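Local coordinates for mRNA-binding protein PUF3 (Saccharomyces cerevisiae, PDB 3K49), which binds the 3' untranslated regions of mRNAs for mitochondrial proteins, among them COX17, whose deadenylation and decay it promotes, at residues 97-100 with 101-104; 175-178 with 179-183; 235-238 with 239-242. All blocks are in the same frame, centred on the assembly; numbering follows the deposited sequence.

Interaction 1: residues 97-100 with 101-104; sequences LVDQ and FKGN
The carbonyl oxygen of Val98 is gripped by two backbone amides as helix 91-101 runs out: Phe101 N donates to Val98 O at 2.7 Å, and Lys102 N donates to the same oxygen at 3.1 Å. The two donors come in differently. The lysine amide lies nearly along the C=O axis, with a C=O...N angle of 167°, whereas the phenylalanine amide sits above the carbonyl plane. Val98 O thus takes both an i+3 and an i+4 amide just before the chain turns. The chain then folds back through a type II beta turn from Phe101 to Asn104, with Gly103 at a backbone conformation where a CB would collide with the preceding carbonyl oxygen. The Asn104 amide reaches back over this turn, and Asn104 ND2 donates to Gln100 O at 3.0 Å, bent at 132° and from above the carbonyl plane, so that a carbonyl at the helix end gains a side-chain partner. Asp99 and Lys102, both exposed, lie side by side and point the same way, closing a salt bridge in which a weak hydrogen bond joins Lys102 NZ to Asp99 OD1 at 3.1 Å. A bend of the lysine chain beyond CG helps bring the ammonium to this carboxylate. The Phe101 ring, with CG anti to its own carbonyl carbon (chi1 -67°), turns back over the helix end and takes Leu97 O over one face, offset toward the rim. Phe101 and Leu97 are buried between the helices of the Pumilio repeats: the ring packs on Ile70 and Ser73 of helix 69-74, on Val117 and Ile118 of helix 114-124 and on Leu133 of helix 127-134, while Leu97 meets Phe85 and Phe86 of helix 79-88.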
ATOM      1  N   LEU A  97      29.228   7.137   4.269  1.00 45.36           N
ATOM      2  CA  LEU A  97      28.040   7.817   3.782  1.00 40.32           C
ATOM      3  C   LEU A  97      27.074   8.088   4.933  1.00 47.31           C
ATOM      4  O   LEU A  97      26.506   9.177   5.042  1.00 38.30           O
ATOM      5  CB  LEU A  97      27.348   6.962   2.730  1.00 40.27           C
ATOM      6  CG  LEU A  97      28.125   6.665   1.457  1.00 35.57           C
ATOM      7  CD1 LEU A  97      27.289   5.752   0.540  1.00 35.83           C
ATOM      8  CD2 LEU A  97      28.514   7.946   0.763  1.00 32.35           C
ATOM      9  N   VAL A  98      26.900   7.086   5.793  1.00 42.35           N
ATOM     10  CA  VAL A  98      26.042   7.229   6.952  1.00 45.16           C
ATOM     11  C   VAL A  98      26.514   8.404   7.800  1.00 51.34           C
ATOM     12  O   VAL A  98      25.718   9.236   8.232  1.00 50.09           O
ATOM     13  CB  VAL A  98      25.993   5.934   7.796  1.00 47.91           C
ATOM     14  CG1 VAL A  98      25.350   6.191   9.147  1.00 48.64           C
ATOM     15  CG2 VAL A  98      25.221   4.854   7.065  1.00 48.05           C
ATOM     16  N   ASP A  99      27.819   8.479   8.023  1.00 47.01           N
ATOM     17  CA  ASP A  99      28.377   9.557   8.824  1.00 52.12           C
ATOM     18  C   ASP A  99      28.185  10.925   8.176  1.00 47.81           C
ATOM     19  O   ASP A  99      28.256  11.944   8.855  1.00 49.69           O
ATOM     20  CB  ASP A  99      29.851   9.293   9.114  1.00 41.67           C
ATOM     21  CG  ASP A  99      30.066   7.985   9.863  1.00 72.34           C
ATOM     22  OD1 ASP A  99      29.065   7.391  10.330  1.00 74.13           O
ATOM     23  OD2 ASP A  99      31.233   7.544   9.977  1.00 79.04           O
ATOM     24  N   GLN A 100      27.936  10.947   6.872  1.00 42.11           N
ATOM     25  CA  GLN A 100      27.557  12.192   6.206  1.00 50.49           C
ATOM     26  C   GLN A 100      26.051  12.476   6.299  1.00 52.39           C
ATOM     27  O   GLN A 100      25.600  13.575   5.969  1.00 48.34           O
ATOM     28  CB  GLN A 100      27.987  12.181   4.742  1.00 37.42           C
ATOM     29  CG  GLN A 100      29.458  12.449   4.540  1.00 45.48           C
ATOM     30  CD  GLN A 100      29.811  12.522   3.081  1.00 59.94           C
ATOM     31  OE1 GLN A 100      29.038  13.046   2.275  1.00 55.76           O
ATOM     32  NE2 GLN A 100      30.975  11.985   2.721  1.00 57.10           N
ATOM     33  N   PHE A 101      25.276  11.480   6.726  1.00 48.40           N
ATOM     34  CA  PHE A 101      23.832  11.652   6.835  1.00 51.76           C
ATOM     35  C   PHE A 101      23.472  12.159   8.227  1.00 56.47           C
ATOM     36  O   PHE A 101      22.508  12.918   8.391  1.00 54.21           O
ATOM     37  CB  PHE A 101      23.077  10.356   6.508  1.00 45.60           C
ATOM     38  CG  PHE A 101      23.186   9.933   5.067  1.00 48.18           C
ATOM     39  CD1 PHE A 101      23.629  10.823   4.092  1.00 52.66           C
ATOM     40  CD2 PHE A 101      22.827   8.648   4.682  1.00 39.15           C
ATOM     41  CE1 PHE A 101      23.734  10.435   2.752  1.00 53.29           C
ATOM     42  CE2 PHE A 101      22.915   8.251   3.346  1.00 48.38           C
ATOM     43  CZ  PHE A 101      23.372   9.146   2.374  1.00 48.43           C
ATOM     44  N   LYS A 102      24.269  11.759   9.220  1.00 46.25           N
ATOM     45  CA  LYS A 102      24.073  12.192  10.606  1.00 48.79           C
ATOM     46  C   LYS A 102      23.901  13.701  10.717  1.00 51.46           C
ATOM     47  O   LYS A 102      24.736  14.463  10.233  1.00 56.09           O
ATOM     48  CB  LYS A 102      25.234  11.741  11.491  1.00 45.91           C
ATOM     49  CG  LYS A 102      25.252  10.250  11.792  1.00 61.15           C
ATOM     50  CD  LYS A 102      26.411   9.922  12.723  1.00 76.84           C
ATOM     51  CE  LYS A 102      27.037   8.565  12.413  1.00 78.03           C
ATOM     52  NZ  LYS A 102      28.329   8.380  13.137  1.00 73.44           N
ATOM     53  N   GLY A 103      22.806  14.117  11.353  1.00 61.37           N
ATOM     54  CA  GLY A 103      22.474  15.524  11.516  1.00 51.28           C
ATOM     55  C   GLY A 103      21.697  16.078  10.339  1.00 48.38           C
ATOM     56  O   GLY A 103      21.299  17.238  10.354  1.00 47.82           O
ATOM     57  N   ASN A 104      21.483  15.246   9.318  1.00 47.01           N
ATOM     58  CA  ASN A 104      20.839  15.687   8.082  1.00 35.51           C
ATOM     59  C   ASN A 104      19.661  14.839   7.677  1.00 37.75           C
ATOM     60  O   ASN A 104      19.117  15.028   6.592  1.00 39.31           O
ATOM     61  CB  ASN A 104      21.839  15.711   6.927  1.00 46.94           C
ATOM     62  CG  ASN A 104      23.076  16.515   7.250  1.00 54.22           C
ATOM     63  OD1 ASN A 104      23.000  17.727   7.442  1.00 58.10           O
ATOM     64  ND2 ASN A 104      24.227  15.841   7.320  1.00 50.48           N
TER

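Interaction 2: residues 175-178 with 179-183; sequences GHIY and HLSTH
Ser181 grips Ile177 O twice by hydrogen bonds: Ser181 OG donates to Ile177 O at 2.7 Å, and Ser181 N donates to it from the opposite face of the carbonyl plane. With OG beside its own backbone N (chi1 -61°), the serine hydroxyl reaches back one turn of helix 177-181. Leu180 N binds His176 O at 2.9 Å and 166°, a regular i+4 bond. Toward the helix end Thr182 OG1 donates to His179 O at 2.9 Å, on the same face as Thr182 N. A water bridges the first turn, donating to Gly175 O and accepting from His179 N.

Van der Waals contact is looser. The Tyr178 ring crosses Thr182 obliquely, with Tyr178 CZ 4.0 Å from Thr182 CG2, and also meets Phe212, Tyr215 and Leu216 of the next repeat. Replacing the Tyr178 ring by an alanine is likely to open a gap beside the Thr182 methyl, Phe212 and Leu216.

Each hydroxyl donates to a carbonyl earlier in the chain, Ser181 OG to Ile177 O and Thr182 OG1 to His179 O, so local main-chain oxygens satisfy both donors.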
ATOM      1  N   GLY A 175      -4.426  10.616  19.226  1.00 62.99           N
ATOM      2  CA  GLY A 175      -5.248  11.784  18.988  1.00 52.83           C
ATOM      3  C   GLY A 175      -5.408  12.087  17.508  1.00 56.47           C
ATOM      4  O   GLY A 175      -6.366  12.747  17.088  1.00 48.90           O
ATOM      5  N   HIS A 176      -4.478  11.593  16.700  1.00 55.03           N
ATOM      6  CA  HIS A 176      -4.499  11.915  15.278  1.00 49.36           C
ATOM      7  C   HIS A 176      -4.857  10.735  14.396  1.00 40.83           C
ATOM      8  O   HIS A 176      -4.992  10.885  13.184  1.00 44.25           O
ATOM      9  CB  HIS A 176      -3.164  12.513  14.853  1.00 52.67           C
ATOM     10  CG  HIS A 176      -2.701  13.635  15.728  1.00 61.90           C
ATOM     11  ND1 HIS A 176      -2.997  14.958  15.470  1.00 57.36           N
ATOM     12  CD2 HIS A 176      -1.957  13.637  16.862  1.00 57.19           C
ATOM     13  CE1 HIS A 176      -2.458  15.719  16.400  1.00 60.49           C
ATOM     14  NE2 HIS A 176      -1.815  14.940  17.257  1.00 63.66           N
ATOM     15  N   ILE A 177      -5.056   9.573  15.011  1.00 46.66           N
ATOM     16  CA  ILE A 177      -5.195   8.322  14.268  1.00 41.40           C
ATOM     17  C   ILE A 177      -6.377   8.272  13.310  1.00 43.29           C
ATOM     18  O   ILE A 177      -6.240   7.765  12.201  1.00 41.18           O
ATOM     19  CB  ILE A 177      -5.210   7.105  15.208  1.00 50.53           C
ATOM     20  CG1 ILE A 177      -3.853   6.969  15.901  1.00 57.16           C
ATOM     21  CG2 ILE A 177      -5.539   5.825  14.441  1.00 43.51           C
ATOM     22  CD1 ILE A 177      -3.869   6.020  17.083  1.00 60.61           C
ATOM     23  N   TYR A 178      -7.537   8.785  13.713  1.00 50.51           N
ATOM     24  CA  TYR A 178      -8.657   8.823  12.775  1.00 50.51           C
ATOM     25  C   TYR A 178      -8.359   9.750  11.596  1.00 46.70           C
ATOM     26  O   TYR A 178      -8.523   9.377  10.428  1.00 51.35           O
ATOM     27  CB  TYR A 178      -9.980   9.234  13.426  1.00 53.80           C
ATOM     28  CG  TYR A 178     -11.027   9.495  12.367  1.00 52.79           C
ATOM     29  CD1 TYR A 178     -11.704   8.442  11.767  1.00 48.28           C
ATOM     30  CD2 TYR A 178     -11.293  10.790  11.922  1.00 68.39           C
ATOM     31  CE1 TYR A 178     -12.641   8.666  10.775  1.00 60.12           C
ATOM     32  CE2 TYR A 178     -12.240  11.029  10.934  1.00 68.87           C
ATOM     33  CZ  TYR A 178     -12.915   9.963  10.365  1.00 70.95           C
ATOM     34  OH  TYR A 178     -13.857  10.196   9.379  1.00 59.16           O
ATOM     35  N   HIS A 179      -7.918  10.961  11.906  1.00 46.28           N
ATOM     36  CA  HIS A 179      -7.517  11.894  10.866  1.00 44.93           C
ATOM     37  C   HIS A 179      -6.580  11.213   9.869  1.00 54.38           C
ATOM     38  O   HIS A 179      -6.835  11.235   8.661  1.00 56.56           O
ATOM     39  CB  HIS A 179      -6.840  13.115  11.481  1.00 48.13           C
ATOM     40  CG  HIS A 179      -6.364  14.114  10.471  1.00 80.50           C
ATOM     41  ND1 HIS A 179      -5.037  14.239  10.112  1.00 79.18           N
ATOM     42  CD2 HIS A 179      -7.037  15.037   9.742  1.00 74.55           C
ATOM     43  CE1 HIS A 179      -4.915  15.196   9.209  1.00 82.29           C
ATOM     44  NE2 HIS A 179      -6.113  15.695   8.968  1.00 84.09           N
ATOM     45  N   LEU A 180      -5.510  10.592  10.376  1.00 43.00           N
ATOM     46  CA  LEU A 180      -4.503   9.966   9.510  1.00 49.57           C
ATOM     47  C   LEU A 180      -5.081   8.843   8.655  1.00 53.19           C
ATOM     48  O   LEU A 180      -4.630   8.616   7.526  1.00 42.62           O
ATOM     49  CB  LEU A 180      -3.319   9.418  10.323  1.00 48.62           C
ATOM     50  CG  LEU A 180      -2.377  10.406  11.007  1.00 48.40           C
ATOM     51  CD1 LEU A 180      -1.382   9.658  11.907  1.00 48.74           C
ATOM     52  CD2 LEU A 180      -1.655  11.245   9.952  1.00 41.08           C
ATOM     53  N   SER A 181      -6.077   8.147   9.203  1.00 44.64           N
ATOM     54  CA  SER A 181      -6.672   6.982   8.542  1.00 38.40           C
ATOM     55  C   SER A 181      -7.542   7.367   7.359  1.00 42.91           C
ATOM     56  O   SER A 181      -7.935   6.500   6.578  1.00 33.07           O
ATOM     57  CB  SER A 181      -7.493   6.165   9.535  1.00 43.02           C
ATOM     58  OG  SER A 181      -6.667   5.698  10.581  1.00 42.07           O
ATOM     59  N   THR A 182      -7.859   8.662   7.252  1.00 43.60           N
ATOM     60  CA  THR A 182      -8.588   9.198   6.099  1.00 50.82           C
ATOM     61  C   THR A 182      -7.692  10.066   5.201  1.00 57.05           C
ATOM     62  O   THR A 182      -8.123  10.577   4.162  1.00 55.15           O
ATOM     63  CB  THR A 182      -9.862   9.984   6.517  1.00 52.18           C
ATOM     64  OG1 THR A 182      -9.546  10.885   7.590  1.00 52.60           O
ATOM     65  CG2 THR A 182     -10.975   9.013   6.954  1.00 45.11           C
ATOM     66  N   HIS A 183      -6.437  10.226   5.603  1.00 56.09           N
ATOM     67  CA  HIS A 183      -5.467  10.913   4.763  1.00 50.03           C
ATOM     68  C   HIS A 183      -4.803   9.914   3.807  1.00 44.45           C
ATOM     69  O   HIS A 183      -4.720   8.724   4.098  1.00 46.41           O
ATOM     70  CB  HIS A 183      -4.431  11.647   5.623  1.00 51.92           C
ATOM     71  CG  HIS A 183      -3.384  12.384   4.824  1.00 68.81           C
ATOM     72  ND1 HIS A 183      -2.145  11.861   4.580  1.00 56.40           N
ATOM     73  CD2 HIS A 183      -3.424  13.606   4.235  1.00 61.32           C
ATOM     74  CE1 HIS A 183      -1.441  12.734   3.852  1.00 52.84           C
ATOM     75  NE2 HIS A 183      -2.190  13.787   3.641  1.00 52.12           N
TER
HETATM   76  O   HOH W   1      -7.734  12.020  14.880  1.00 38.78           O

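Interaction 3: residues 235-238 with 239-242; sequences FTNK and EMVD
Asn237 meets Met240 through its side-chain amide, which closes the start of helix 238-252 as its N-cap. From Asn237 CB, which lies 4.1 Å from Glu239 N, the chain turns with CG between the backbone N and the carbonyl carbon (chi1 48°), a rotation that swings the amide over the first turn. Asn237 CG then rests 3.9 Å from Met240 CG. At the tip the branches part. Asn237 OD1 accepts from Met240 N at 2.9 Å, a fairly straight bond (153°) whose donor is tilted only 18° from the carbonyl plane, and it takes a weak second bond from Glu239 N at 3.3 Å. The same oxygen touches Met240 CG and Glu239 CB, so carbon as well as nitrogen surrounds it. The other branch, ND2, brushes Met240 CG and donates to Gln202 OE1 in helix 199-207; with both ends of the amide held, its flip is fixed.

Just before the cap, Thr236 slants across Met240, and Thr236 OG1, hydrogen-bonded to Asp233 O, lies 3.3 Å from Met240 CB. Beyond the cap, in the first turn, the backbone bonds are long: Val241 N to Asn237 O and Asp242 N to Lys238 O are both weak, at 3.4 Å.

Met240 also packs on Gln202, and Glu239 on Leu206 and Asn207, which ties this helix start to helix 199-207. Two amides of the first turn, lacking carbonyls of a previous turn, thus find a neutral side-chain acceptor, and the oxygen's partial negative charge probably sits well against the positive end of the helix dipole.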
ATOM      1  N   PHE A 235      -6.130 -15.611  14.307  1.00105.88           N
ATOM      2  CA  PHE A 235      -4.878 -15.922  14.978  1.00106.60           C
ATOM      3  C   PHE A 235      -4.417 -14.695  15.764  1.00103.88           C
ATOM      4  O   PHE A 235      -3.666 -14.808  16.732  1.00 99.72           O
ATOM      5  CB  PHE A 235      -3.814 -16.317  13.945  1.00119.24           C
ATOM      6  CG  PHE A 235      -2.825 -17.340  14.440  1.00118.91           C
ATOM      7  CD1 PHE A 235      -1.703 -16.953  15.157  1.00116.56           C
ATOM      8  CD2 PHE A 235      -3.016 -18.691  14.182  1.00118.31           C
ATOM      9  CE1 PHE A 235      -0.795 -17.891  15.613  1.00110.38           C
ATOM     10  CE2 PHE A 235      -2.112 -19.633  14.636  1.00105.86           C
ATOM     11  CZ  PHE A 235      -1.000 -19.232  15.352  1.00107.63           C
ATOM     12  N   THR A 236      -4.886 -13.521  15.344  1.00111.24           N
ATOM     13  CA  THR A 236      -4.461 -12.257  15.945  1.00105.41           C
ATOM     14  C   THR A 236      -5.068 -11.994  17.323  1.00 94.77           C
ATOM     15  O   THR A 236      -5.592 -12.901  17.978  1.00 94.22           O
ATOM     16  CB  THR A 236      -4.764 -11.047  15.028  1.00 88.53           C
ATOM     17  OG1 THR A 236      -6.154 -11.034  14.698  1.00 83.65           O
ATOM     18  CG2 THR A 236      -3.948 -11.124  13.748  1.00 99.08           C
ATOM     19  N   ASN A 237      -4.993 -10.735  17.746  1.00 91.76           N
ATOM     20  CA  ASN A 237      -5.326 -10.349  19.114  1.00 87.71           C
ATOM     21  C   ASN A 237      -6.818 -10.204  19.399  1.00 84.48           C
ATOM     22  O   ASN A 237      -7.651 -10.279  18.495  1.00 85.89           O
ATOM     23  CB  ASN A 237      -4.580  -9.065  19.503  1.00 82.52           C
ATOM     24  CG  ASN A 237      -4.683  -7.982  18.442  1.00 85.53           C
ATOM     25  OD1 ASN A 237      -5.759  -7.441  18.194  1.00 88.39           O
ATOM     26  ND2 ASN A 237      -3.556  -7.654  17.818  1.00 88.52           N
ATOM     27  N   LYS A 238      -7.140  -9.988  20.670  1.00 83.52           N
ATOM     28  CA  LYS A 238      -8.520  -9.858  21.114  1.00 77.94           C
ATOM     29  C   LYS A 238      -9.205  -8.634  20.503  1.00 91.71           C
ATOM     30  O   LYS A 238     -10.433  -8.592  20.368  1.00 91.14           O
ATOM     31  CB  LYS A 238      -8.566  -9.759  22.640  1.00 80.44           C
ATOM     32  CG  LYS A 238      -7.854  -8.526  23.193  1.00 99.62           C
ATOM     33  CD  LYS A 238      -8.024  -8.396  24.701  1.00107.22           C
ATOM     34  CE  LYS A 238      -7.350  -7.131  25.220  1.00114.65           C
ATOM     35  NZ  LYS A 238      -7.548  -6.947  26.686  1.00119.87           N
ATOM     36  N   GLU A 239      -8.406  -7.634  20.145  1.00 85.27           N
ATOM     37  CA  GLU A 239      -8.941  -6.369  19.649  1.00 83.03           C
ATOM     38  C   GLU A 239      -9.329  -6.472  18.175  1.00 78.05           C
ATOM     39  O   GLU A 239     -10.367  -5.943  17.755  1.00 76.57           O
ATOM     40  CB  GLU A 239      -7.929  -5.242  19.860  1.00 76.83           C
ATOM     41  CG  GLU A 239      -8.431  -3.871  19.440  1.00 80.35           C
ATOM     42  CD  GLU A 239      -9.594  -3.393  20.285  1.00 84.33           C
ATOM     43  OE1 GLU A 239      -9.887  -4.038  21.313  1.00100.15           O
ATOM     44  OE2 GLU A 239     -10.213  -2.371  19.920  1.00 84.96           O
ATOM     45  N   MET A 240      -8.511  -7.170  17.395  1.00 67.87           N
ATOM     46  CA  MET A 240      -8.826  -7.407  15.990  1.00 67.80           C
ATOM     47  C   MET A 240     -10.158  -8.141  15.843  1.00 73.46           C
ATOM     48  O   MET A 240     -11.052  -7.691  15.116  1.00 71.22           O
ATOM     49  CB  MET A 240      -7.714  -8.202  15.309  1.00 72.27           C
ATOM     50  CG  MET A 240      -6.474  -7.385  14.989  1.00 77.96           C
ATOM     51  SD  MET A 240      -6.738  -6.154  13.693  1.00 82.92           S
ATOM     52  CE  MET A 240      -5.044  -5.656  13.339  1.00 70.68           C
ATOM     53  N   VAL A 241     -10.287  -9.263  16.548  1.00 62.38           N
ATOM     54  CA  VAL A 241     -11.503 -10.063  16.500  1.00 65.36           C
ATOM     55  C   VAL A 241     -12.767  -9.220  16.763  1.00 62.66           C
ATOM     56  O   VAL A 241     -13.733  -9.262  15.994  1.00 46.97           O
ATOM     57  CB  VAL A 241     -11.432 -11.248  17.493  1.00 71.63           C
ATOM     58  CG1 VAL A 241     -12.755 -12.017  17.522  1.00 57.48           C
ATOM     59  CG2 VAL A 241     -10.281 -12.163  17.135  1.00 64.27           C
ATOM     60  N   ASP A 242     -12.758  -8.452  17.846  1.00 59.90           N
ATOM     61  CA  ASP A 242     -13.893  -7.594  18.162  1.00 61.88           C
ATOM     62  C   ASP A 242     -14.156  -6.549  17.074  1.00 69.36           C
ATOM     63  O   ASP A 242     -15.303  -6.350  16.667  1.00 69.13           O
ATOM     64  CB  ASP A 242     -13.673  -6.888  19.497  1.00 71.22           C
ATOM     65  CG  ASP A 242     -13.742  -7.834  20.678  1.00 87.74           C
ATOM     66  OD1 ASP A 242     -14.234  -8.968  20.503  1.00 85.82           O
ATOM     67  OD2 ASP A 242     -13.305  -7.442  21.781  1.00101.28           O
TER

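Overall arrangement
The three contacts follow one another along the curved array of Pumilio repeats. Interaction 1 ends helix 91-101 where repeats 2 and 3 adjoin, interaction 2 spans helix 177-181 of repeat 5 and its flanks, and interaction 3 starts helix 238-252 in repeat 6. None touches another: the centres of interactions 1 and 2 lie about 32 Å apart. Between interactions 2 and 3 the centres are about 21 Å apart, and between interactions 1 and 3 about 41 Å. The nearest atoms to the bound RNA are about 7 Å away for interaction 2, about 13 Å for interaction 1 and about 15 Å for interaction 3. None touches the RNA, which is consistent with a scaffolding position; interaction 2 lies nearest.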